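PDB 5G23: type-iv like pilin ttha1219 from Thermus thermophilus, which is probably a type IV pilin-like component of the pilus machinery linked to DNA uptake in natural competence. Local coordinates for residues Ala53-Gly64 / Lys225-Leu234; Leu67-Ser77 / Arg157-Arg165. One frame throughout, in Å; residues are numbered along the deposited sequence.

Contact 1 of 2, residues Ala53-Gly64 / Lys225-Leu234; sequences ATVLARELYTVG and KLWIVQTPNL
Tyr61, Trp227 and Ala53 each bury more surface than any other residue in the contact between the end of helix 44-61 and strand 221-230, an arrangement that belongs to the pilin fold, in which a long N-terminal helix lies against an antiparallel sheet. Here helix 53-61 runs almost along strand 225-230, at 21° between their directions and 8.0 Å between axes, and two alanines of the helix, Ala53 and Ala57, touch side chains of the strand. Ala53 CB sits over one face of the Trp227 indole as a CH-pi contact, 3.5 Å from the centroid of the five-membered ring. The indole is brought there by its first torsion (chi1 71°), which sets CG between the backbone N and the carbonyl carbon. Leu56 CD2 and Ala57 CB meet the same ring at its edge, while strand 173-184 supplies Leu178 and Leu180 to pack on it. One helical turn after Ala53, Ala57 CB meets Val229 CG2 at 3.7 Å, and Val229 CG1 faces the backbone of Leu60 and Tyr61.

The phenol of Tyr61 leaves the helix with CG anti to the backbone N (chi1 -180°) and lies across the strand end at about a right angle to Pro232. Its CE1 is 3.7 Å from Pro232 CD, and CD1 comes 3.2 Å from Gln230 O, a buried carbonyl with no polar partner. Glu94 of the second subunit packs on Tyr61 as well. Beyond the helix, Asn233 CB packs against Val63 O and Gly64 C; a side chain on Gly64 would run into Leu234 CD2 and the preceding carbonyl. A water lies within hydrogen-bonding distance of Tyr61 O and Val63 O and accepts from Asn233 N at 3.1 Å.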
loop_
_atom_site.group_PDB
_atom_site.type_symbol
_atom_site.label_atom_id
_atom_site.label_comp_id
_atom_site.label_asym_id
_atom_site.label_seq_id
_atom_site.Cartn_x
_atom_site.Cartn_y
_atom_site.Cartn_z
ATOM N N ALA B 53 6.180 -2.906 2.012
ATOM C CA ALA B 53 6.073 -4.228 1.426
ATOM C C ALA B 53 4.659 -4.589 0.962
ATOM O O ALA B 53 4.512 -5.232 -0.087
ATOM C CB ALA B 53 6.533 -5.271 2.429
ATOM N N THR B 54 3.650 -4.163 1.703
ATOM C CA THR B 54 2.241 -4.418 1.306
ATOM C C THR B 54 1.954 -3.696 0.005
ATOM O O THR B 54 1.360 -4.292 -0.877
ATOM C CB THR B 54 1.286 -3.936 2.386
ATOM O OG1 THR B 54 1.592 -4.648 3.601
ATOM C CG2 THR B 54 -0.182 -4.093 2.011
ATOM N N VAL B 55 2.487 -2.454 -0.167
ATOM C CA VAL B 55 2.220 -1.723 -1.415
ATOM C C VAL B 55 2.853 -2.452 -2.578
ATOM O O VAL B 55 2.251 -2.639 -3.601
ATOM C CB VAL B 55 2.710 -0.266 -1.311
ATOM C CG1 VAL B 55 2.657 0.478 -2.648
ATOM C CG2 VAL B 55 1.856 0.518 -0.274
ATOM N N LEU B 56 4.139 -2.800 -2.462
ATOM C CA LEU B 56 4.858 -3.405 -3.566
ATOM C C LEU B 56 4.364 -4.788 -3.886
ATOM O O LEU B 56 4.288 -5.162 -5.084
ATOM C CB LEU B 56 6.370 -3.405 -3.273
ATOM C CG LEU B 56 7.197 -2.208 -3.730
ATOM C CD1 LEU B 56 6.741 -0.930 -3.004
ATOM C CD2 LEU B 56 8.701 -2.463 -3.456
ATOM N N ALA B 57 4.014 -5.577 -2.867
ATOM C CA ALA B 57 3.553 -6.917 -3.114
ATOM C C ALA B 57 2.275 -6.959 -3.854
ATOM O O ALA B 57 2.101 -7.748 -4.800
ATOM C CB ALA B 57 3.390 -7.688 -1.845
ATOM N N ARG B 58 1.367 -6.054 -3.495
ATOM C CA ARG B 58 0.066 -6.049 -4.160
ATOM C C ARG B 58 0.214 -5.691 -5.619
ATOM O O ARG B 58 -0.476 -6.226 -6.477
ATOM C CB ARG B 58 -0.890 -5.097 -3.465
ATOM C CG ARG B 58 -2.325 -5.210 -3.937
ATOM C CD ARG B 58 -3.331 -4.202 -3.315
ATOM N NE ARG B 58 -4.718 -4.556 -3.729
ATOM C CZ ARG B 58 -5.746 -4.827 -2.929
ATOM N NH1 ARG B 58 -5.635 -4.725 -1.582
ATOM N NH2 ARG B 58 -6.918 -5.157 -3.466
ATOM N N GLU B 59 1.109 -4.767 -5.912
ATOM C CA GLU B 59 1.309 -4.336 -7.245
ATOM C C GLU B 59 2.027 -5.424 -8.090
ATOM O O GLU B 59 1.696 -5.636 -9.249
ATOM C CB GLU B 59 2.100 -3.033 -7.163
ATOM C CG GLU B 59 2.438 -2.333 -8.444
ATOM C CD GLU B 59 1.335 -1.441 -8.907
ATOM O OE1 GLU B 59 0.345 -1.284 -8.158
ATOM O OE2 GLU B 59 1.428 -1.032 -10.070
ATOM N N LEU B 60 3.049 -6.053 -7.543
ATOM C CA LEU B 60 3.863 -6.976 -8.297
ATOM C C LEU B 60 3.180 -8.344 -8.506
ATOM O O LEU B 60 3.468 -9.007 -9.507
ATOM C CB LEU B 60 5.246 -7.142 -7.662
ATOM C CG LEU B 60 6.091 -5.853 -7.748
ATOM C CD1 LEU B 60 7.348 -5.955 -6.914
ATOM C CD2 LEU B 60 6.481 -5.502 -9.193
ATOM N N TYR B 61 2.282 -8.731 -7.605
ATOM C CA TYR B 61 1.547 -9.979 -7.755
ATOM C C TYR B 61 0.790 -10.004 -9.096
ATOM O O TYR B 61 0.612 -11.048 -9.684
ATOM C CB TYR B 61 0.541 -10.130 -6.624
ATOM C CG TYR B 61 -0.263 -11.384 -6.685
ATOM C CD1 TYR B 61 0.250 -12.564 -6.167
ATOM C CD2 TYR B 61 -1.533 -11.412 -7.251
ATOM C CE1 TYR B 61 -0.480 -13.743 -6.195
ATOM C CE2 TYR B 61 -2.281 -12.571 -7.263
ATOM C CZ TYR B 61 -1.720 -13.757 -6.746
ATOM O OH TYR B 61 -2.415 -14.945 -6.781
ATOM N N THR B 62 0.322 -8.853 -9.519
ATOM C CA THR B 62 -0.477 -8.761 -10.732
ATOM C C THR B 62 0.349 -8.829 -12.049
ATOM O O THR B 62 -0.187 -8.950 -13.111
ATOM C CB THR B 62 -1.338 -7.447 -10.731
ATOM O OG1 THR B 62 -0.531 -6.280 -10.900
ATOM C CG2 THR B 62 -2.027 -7.217 -9.431
ATOM N N VAL B 63 1.680 -8.719 -11.966
ATOM C CA VAL B 63 2.480 -8.569 -13.184
ATOM C C VAL B 63 2.281 -9.768 -14.058
ATOM O O VAL B 63 2.343 -10.890 -13.607
ATOM C CB VAL B 63 3.950 -8.275 -12.817
ATOM C CG1 VAL B 63 4.804 -8.361 -14.035
ATOM C CG2 VAL B 63 4.046 -6.867 -12.250
ATOM N N GLY B 64 2.010 -9.524 -15.348
ATOM C CA GLY B 64 1.814 -10.562 -16.294
ATOM C C GLY B 64 0.351 -10.917 -16.520
ATOM O O GLY B 64 0.045 -11.642 -17.419
ATOM N N LYS B 225 13.625 -5.745 5.909
ATOM C CA LYS B 225 12.529 -6.562 5.663
ATOM C C LYS B 225 12.782 -7.359 4.379
ATOM O O LYS B 225 13.178 -6.803 3.385
ATOM C CB LYS B 225 11.234 -5.789 5.546
ATOM C CG LYS B 225 10.030 -6.734 5.668
ATOM C CD LYS B 225 8.755 -5.960 5.592
ATOM C CE LYS B 225 7.552 -6.881 5.644
ATOM N NZ LYS B 225 7.388 -7.402 7.024
ATOM N N LEU B 226 12.563 -8.658 4.481
ATOM C CA LEU B 226 12.527 -9.571 3.321
ATOM C C LEU B 226 11.104 -10.079 3.150
ATOM O O LEU B 226 10.506 -10.579 4.103
ATOM C CB LEU B 226 13.448 -10.757 3.527
ATOM C CG LEU B 226 13.477 -11.855 2.459
ATOM C CD1 LEU B 226 14.121 -11.347 1.202
ATOM C CD2 LEU B 226 14.198 -13.074 2.957
ATOM N N TRP B 227 10.571 -10.022 1.913
ATOM C CA TRP B 227 9.277 -10.591 1.657
ATOM C C TRP B 227 9.238 -11.266 0.277
ATOM O O TRP B 227 9.968 -10.845 -0.614
ATOM C CB TRP B 227 8.173 -9.565 1.907
ATOM C CG TRP B 227 8.045 -8.428 0.931
ATOM C CD1 TRP B 227 7.047 -8.286 0.096
ATOM C CD2 TRP B 227 8.847 -7.268 0.800
ATOM N NE1 TRP B 227 7.169 -7.156 -0.629
ATOM C CE2 TRP B 227 8.285 -6.497 -0.205
ATOM C CE3 TRP B 227 10.050 -6.832 1.382
ATOM C CZ2 TRP B 227 8.836 -5.298 -0.630
ATOM C CZ3 TRP B 227 10.571 -5.596 1.029
ATOM C CH2 TRP B 227 9.979 -4.836 0.001
ATOM N N ILE B 228 8.404 -12.284 0.168
ATOM C CA ILE B 228 8.284 -13.082 -1.009
ATOM C C ILE B 228 6.938 -12.819 -1.619
ATOM O O ILE B 228 5.929 -12.803 -0.927
ATOM C CB ILE B 228 8.334 -14.572 -0.680
ATOM C CG1 ILE B 228 9.553 -14.892 0.143
ATOM C CG2 ILE B 228 8.271 -15.337 -2.000
ATOM C CD1 ILE B 228 10.886 -14.442 -0.464
ATOM N N VAL B 229 6.934 -12.538 -2.906
ATOM C CA VAL B 229 5.726 -12.265 -3.690
ATOM C C VAL B 229 5.563 -13.317 -4.750
ATOM O O VAL B 229 6.456 -13.476 -5.596
ATOM C CB VAL B 229 5.826 -10.910 -4.380
ATOM C CG1 VAL B 229 4.514 -10.624 -5.075
ATOM C CG2 VAL B 229 6.066 -9.797 -3.367
ATOM N N GLN B 230 4.459 -14.091 -4.711
ATOM C CA GLN B 230 4.236 -15.105 -5.720
ATOM C C GLN B 230 3.894 -14.374 -7.024
ATOM O O GLN B 230 3.270 -13.296 -7.001
ATOM C CB GLN B 230 3.137 -16.091 -5.288
ATOM C CG GLN B 230 3.399 -16.778 -4.001
ATOM C CD GLN B 230 4.619 -17.655 -4.018
ATOM O OE1 GLN B 230 5.453 -17.511 -3.140
ATOM N NE2 GLN B 230 4.777 -18.512 -5.011
ATOM N N THR B 231 4.284 -14.966 -8.163
ATOM C CA THR B 231 4.019 -14.390 -9.437
ATOM C C THR B 231 3.373 -15.434 -10.356
ATOM O O THR B 231 3.941 -15.846 -11.367
ATOM C CB THR B 231 5.302 -13.822 -10.064
ATOM O OG1 THR B 231 6.283 -14.850 -10.141
ATOM C CG2 THR B 231 5.874 -12.641 -9.260
ATOM N N PRO B 232 2.162 -15.902 -10.002
ATOM C CA PRO B 232 1.563 -16.988 -10.761
ATOM C C PRO B 232 1.336 -16.615 -12.243
ATOM O O PRO B 232 1.386 -17.499 -13.125
ATOM C CB PRO B 232 0.247 -17.262 -10.028
ATOM C CG PRO B 232 -0.025 -16.024 -9.247
ATOM C CD PRO B 232 1.331 -15.494 -8.867
ATOM N N ASN B 233 1.107 -15.341 -12.554
ATOM C CA ASN B 233 0.951 -14.974 -13.974
ATOM C C ASN B 233 2.242 -15.120 -14.773
ATOM O O ASN B 233 2.195 -15.123 -16.007
ATOM C CB ASN B 233 0.399 -13.576 -14.089
ATOM C CG ASN B 233 -0.867 -13.369 -13.268
ATOM O OD1 ASN B 233 -0.957 -12.402 -12.532
ATOM N ND2 ASN B 233 -1.782 -14.272 -13.342
ATOM N N LEU B 234 3.407 -15.205 -14.135
ATOM C CA LEU B 234 4.662 -15.388 -14.882
ATOM C C LEU B 234 5.142 -16.822 -14.993
ATOM O O LEU B 234 6.286 -17.082 -15.446
ATOM C CB LEU B 234 5.778 -14.586 -14.229
ATOM C CG LEU B 234 5.535 -13.090 -14.028
ATOM C CD1 LEU B 234 6.733 -12.522 -13.340
ATOM C CD2 LEU B 234 5.286 -12.402 -15.354
HETATM O O HOH W 1 2.054 -12.686 -11.365
#

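Contact 2 of 2, residues Leu67-Ser77 / Arg157-Arg165; sequences LTGQALVLSPS and RQAQAVNLR
Arg157 and Pro76 meet where the two segments part: the guanidinium lays one face under Pro76 CB, which stands 3.4 Å from its plane, displaced from the centre of the group. An extended chain from CG to NE, starting with CG anti to the backbone N (chi1 174°), carries the group to the proline. Asp81 and Glu211 form salt bridges with NH2 and NH1, pinning the plane from beyond the contact. Replacement of Arg157 by an alanine would probably leave both carboxylates without this cationic mate and uncover the side of Pro76 that the guanidinium now covers. Pro76 CG also rests against Gln158 C at 3.4 Å.

From there strands 69-75 and 160-165 pair as antiparallel neighbours in the seven-stranded antiparallel sheet of this pilin, interrupted by a classic beta bulge in which Ala71 and Leu72 both face Val162. Ala71 N reaches Val162 O nearly along the C=O axis, and Val162 N returns a bond to Leu72 O. The straight bond from Leu74 N to Gln160 O, 2.8 Å long, resumes the regular pairing.

Leu72 and Val162 cross obliquely on the buried face of the sheet, CB to CB 4.1 Å, with the Leu72 CD2 branch reaching Val162 CG2. Leu164 turns CG and CD1 to Ala71 CB, both at 3.8 Å, because its CG lies anti to the carbonyl carbon (chi1 -57°), and its CB abuts Leu67 O. On the other face Gln70 and Asn163 set their amide planes only 14° apart. Asn163 ND2 lies beside the Gln70 stem, 3.5 Å from its CB, while the extended Gln70 chain carries NE2 past it to Ala161 CB, 3.7 Å away.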
loop_
_atom_site.group_PDB
_atom_site.type_symbol
_atom_site.label_atom_id
_atom_site.label_comp_id
_atom_site.label_asym_id
_atom_site.label_seq_id
_atom_site.Cartn_x
_atom_site.Cartn_y
_atom_site.Cartn_z
ATOM N N LEU B 67 -1.484 -11.089 -19.949
ATOM C CA LEU B 67 -0.597 -10.348 -20.833
ATOM C C LEU B 67 0.088 -11.249 -21.823
ATOM O O LEU B 67 0.454 -12.351 -21.502
ATOM C CB LEU B 67 0.477 -9.614 -20.018
ATOM C CG LEU B 67 1.246 -8.495 -20.702
ATOM C CD1 LEU B 67 0.380 -7.268 -20.788
ATOM C CD2 LEU B 67 2.509 -8.125 -19.994
ATOM N N THR B 68 0.255 -10.768 -23.045
ATOM C CA THR B 68 1.180 -11.356 -24.003
ATOM C C THR B 68 2.319 -10.370 -24.202
ATOM O O THR B 68 2.101 -9.151 -24.247
ATOM C CB THR B 68 0.457 -11.586 -25.384
ATOM O OG1 THR B 68 -0.181 -12.846 -25.348
ATOM C CG2 THR B 68 1.407 -11.578 -26.559
ATOM N N GLY B 69 3.526 -10.872 -24.368
ATOM C CA GLY B 69 4.677 -10.000 -24.541
ATOM C C GLY B 69 5.474 -9.823 -23.233
ATOM O O GLY B 69 5.388 -10.677 -22.333
ATOM N N GLN B 70 6.229 -8.738 -23.162
ATOM C CA GLN B 70 7.187 -8.501 -22.107
ATOM C C GLN B 70 6.430 -8.119 -20.831
ATOM O O GLN B 70 5.627 -7.190 -20.825
ATOM C CB GLN B 70 8.187 -7.404 -22.493
ATOM C CG GLN B 70 9.297 -7.291 -21.480
ATOM C CD GLN B 70 10.422 -6.391 -21.908
ATOM O OE1 GLN B 70 10.260 -5.161 -21.995
ATOM N NE2 GLN B 70 11.590 -6.965 -22.080
ATOM N N ALA B 71 6.664 -8.886 -19.784
ATOM C CA ALA B 71 5.878 -8.792 -18.564
ATOM C C ALA B 71 6.673 -8.278 -17.387
ATOM O O ALA B 71 6.106 -7.694 -16.501
ATOM C CB ALA B 71 5.281 -10.171 -18.224
ATOM N N LEU B 72 7.986 -8.496 -17.388
ATOM C CA LEU B 72 8.831 -8.166 -16.269
ATOM C C LEU B 72 10.230 -7.900 -16.761
ATOM O O LEU B 72 10.771 -8.659 -17.619
ATOM C CB LEU B 72 8.840 -9.311 -15.257
ATOM C CG LEU B 72 9.594 -9.068 -13.966
ATOM C CD1 LEU B 72 8.791 -8.217 -13.036
ATOM C CD2 LEU B 72 9.955 -10.393 -13.282
ATOM N N VAL B 73 10.844 -6.876 -16.206
ATOM C CA VAL B 73 12.281 -6.656 -16.379
ATOM C C VAL B 73 12.891 -6.375 -15.046
ATOM O O VAL B 73 12.487 -5.446 -14.336
ATOM C CB VAL B 73 12.593 -5.473 -17.326
ATOM C CG1 VAL B 73 14.080 -5.261 -17.437
ATOM C CG2 VAL B 73 12.080 -5.727 -18.726
ATOM N N LEU B 74 13.907 -7.171 -14.698
ATOM C CA LEU B 74 14.688 -6.996 -13.475
ATOM C C LEU B 74 16.066 -6.460 -13.816
ATOM O O LEU B 74 16.698 -7.016 -14.705
ATOM C CB LEU B 74 14.850 -8.292 -12.722
ATOM C CG LEU B 74 13.523 -8.885 -12.332
ATOM C CD1 LEU B 74 13.731 -10.292 -11.729
ATOM C CD2 LEU B 74 12.790 -8.041 -11.327
ATOM N N SER B 75 16.476 -5.386 -13.123
ATOM C CA SER B 75 17.764 -4.669 -13.372
ATOM C C SER B 75 18.562 -4.499 -12.091
ATOM O O SER B 75 18.565 -3.427 -11.520
ATOM C CB SER B 75 17.464 -3.252 -13.915
ATOM O OG SER B 75 16.742 -3.425 -15.120
ATOM N N PRO B 76 19.136 -5.579 -11.575
ATOM C CA PRO B 76 19.910 -5.467 -10.360
ATOM C C PRO B 76 21.181 -4.700 -10.598
ATOM O O PRO B 76 21.729 -4.674 -11.720
ATOM C CB PRO B 76 20.249 -6.916 -9.968
ATOM C CG PRO B 76 20.142 -7.668 -11.271
ATOM C CD PRO B 76 19.143 -6.946 -12.139
ATOM N N SER B 77 21.612 -4.020 -9.565
ATOM C CA SER B 77 22.876 -3.261 -9.657
ATOM C C SER B 77 23.422 -3.030 -8.258
ATOM O O SER B 77 22.676 -3.089 -7.260
ATOM C CB SER B 77 22.613 -1.938 -10.373
ATOM O OG SER B 77 22.251 -0.878 -9.463
ATOM N N ARG B 157 19.715 -13.710 -9.046
ATOM C CA ARG B 157 19.666 -12.244 -9.057
ATOM C C ARG B 157 20.598 -11.772 -10.124
ATOM O O ARG B 157 21.835 -11.841 -10.018
ATOM C CB ARG B 157 19.996 -11.611 -7.701
ATOM C CG ARG B 157 20.089 -10.099 -7.713
ATOM C CD ARG B 157 20.163 -9.438 -6.345
ATOM N NE ARG B 157 20.516 -8.018 -6.413
ATOM C CZ ARG B 157 21.771 -7.545 -6.567
ATOM N NH1 ARG B 157 22.797 -8.348 -6.590
ATOM N NH2 ARG B 157 21.988 -6.270 -6.754
ATOM N N GLN B 158 19.964 -11.392 -11.214
ATOM C CA GLN B 158 20.685 -11.108 -12.434
ATOM C C GLN B 158 19.697 -10.385 -13.317
ATOM O O GLN B 158 18.477 -10.419 -13.090
ATOM C CB GLN B 158 21.186 -12.381 -13.115
ATOM C CG GLN B 158 20.125 -13.418 -13.408
ATOM C CD GLN B 158 20.671 -14.790 -13.765
ATOM O OE1 GLN B 158 21.432 -15.386 -12.988
ATOM N NE2 GLN B 158 20.362 -15.248 -14.948
ATOM N N ALA B 159 20.226 -9.764 -14.373
ATOM C CA ALA B 159 19.359 -9.111 -15.390
ATOM C C ALA B 159 18.438 -10.151 -15.922
ATOM O O ALA B 159 18.858 -11.266 -16.339
ATOM C CB ALA B 159 20.183 -8.560 -16.523
ATOM N N GLN B 160 17.189 -9.825 -16.008
ATOM C CA GLN B 160 16.285 -10.782 -16.564
ATOM C C GLN B 160 15.046 -10.153 -17.095
ATOM O O GLN B 160 14.503 -9.283 -16.427
ATOM C CB GLN B 160 15.920 -11.659 -15.383
ATOM C CG GLN B 160 14.602 -12.369 -15.479
ATOM C CD GLN B 160 14.784 -13.712 -16.168
ATOM O OE1 GLN B 160 15.554 -13.829 -17.133
ATOM N NE2 GLN B 160 14.181 -14.737 -15.610
ATOM N N ALA B 161 14.586 -10.609 -18.250
ATOM C CA ALA B 161 13.295 -10.191 -18.792
ATOM C C ALA B 161 12.414 -11.392 -18.917
ATOM O O ALA B 161 12.871 -12.456 -19.366
ATOM C CB ALA B 161 13.430 -9.486 -20.132
ATOM N N VAL B 162 11.167 -11.271 -18.545
ATOM C CA VAL B 162 10.210 -12.361 -18.791
ATOM C C VAL B 162 9.269 -11.972 -19.904
ATOM O O VAL B 162 8.647 -10.905 -19.859
ATOM C CB VAL B 162 9.365 -12.660 -17.570
ATOM C CG1 VAL B 162 8.348 -13.749 -17.857
ATOM C CG2 VAL B 162 10.258 -13.077 -16.413
ATOM N N ASN B 163 9.145 -12.869 -20.880
ATOM C CA ASN B 163 8.201 -12.723 -22.011
ATOM C C ASN B 163 7.113 -13.798 -21.930
ATOM O O ASN B 163 7.385 -14.979 -21.691
ATOM C CB ASN B 163 8.975 -12.808 -23.339
ATOM C CG ASN B 163 10.070 -11.719 -23.440
ATOM O OD1 ASN B 163 11.276 -12.032 -23.580
ATOM N ND2 ASN B 163 9.693 -10.455 -23.225
ATOM N N LEU B 164 5.877 -13.374 -22.050
ATOM C CA LEU B 164 4.760 -14.292 -22.009
ATOM C C LEU B 164 4.317 -14.503 -23.455
ATOM O O LEU B 164 3.993 -13.578 -24.180
ATOM C CB LEU B 164 3.638 -13.746 -21.155
ATOM C CG LEU B 164 4.082 -13.443 -19.727
ATOM C CD1 LEU B 164 2.888 -13.065 -18.856
ATOM C CD2 LEU B 164 4.797 -14.643 -19.156
ATOM N N ARG B 165 4.337 -15.745 -23.868
ATOM C CA ARG B 165 3.969 -16.125 -25.239
ATOM C C ARG B 165 2.800 -17.057 -25.132
ATOM O O ARG B 165 2.573 -17.677 -24.086
ATOM C CB ARG B 165 5.135 -16.779 -25.954
ATOM C CG ARG B 165 6.315 -15.806 -26.061
ATOM C CD ARG B 165 7.427 -16.323 -26.946
ATOM N NE ARG B 165 7.006 -16.828 -28.263
ATOM C CZ ARG B 165 6.250 -16.200 -29.166
ATOM N NH1 ARG B 165 5.744 -14.994 -28.948
ATOM N NH2 ARG B 165 5.957 -16.819 -30.317
#

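How the contacts relate
Contact 1 seats the N-terminal helix on the last strand of the four-stranded sheet, whereas contact 2 joins neighbouring strands of the seven-stranded one, and their centres lie about 14 Å apart. They meet where the chain leaves the helix and enters strand 69-75: Leu234 CD2 packs 3.6 Å from Ala71 CB, and Leu164 CD1 is 3.5 Å from Gly64 O and 3.6 Å from Asn233 O, so that the C-terminal residues of contact 1 pack against the bulge region of contact 2. Of the two, contact 1 alone lies within reach of the second subunit.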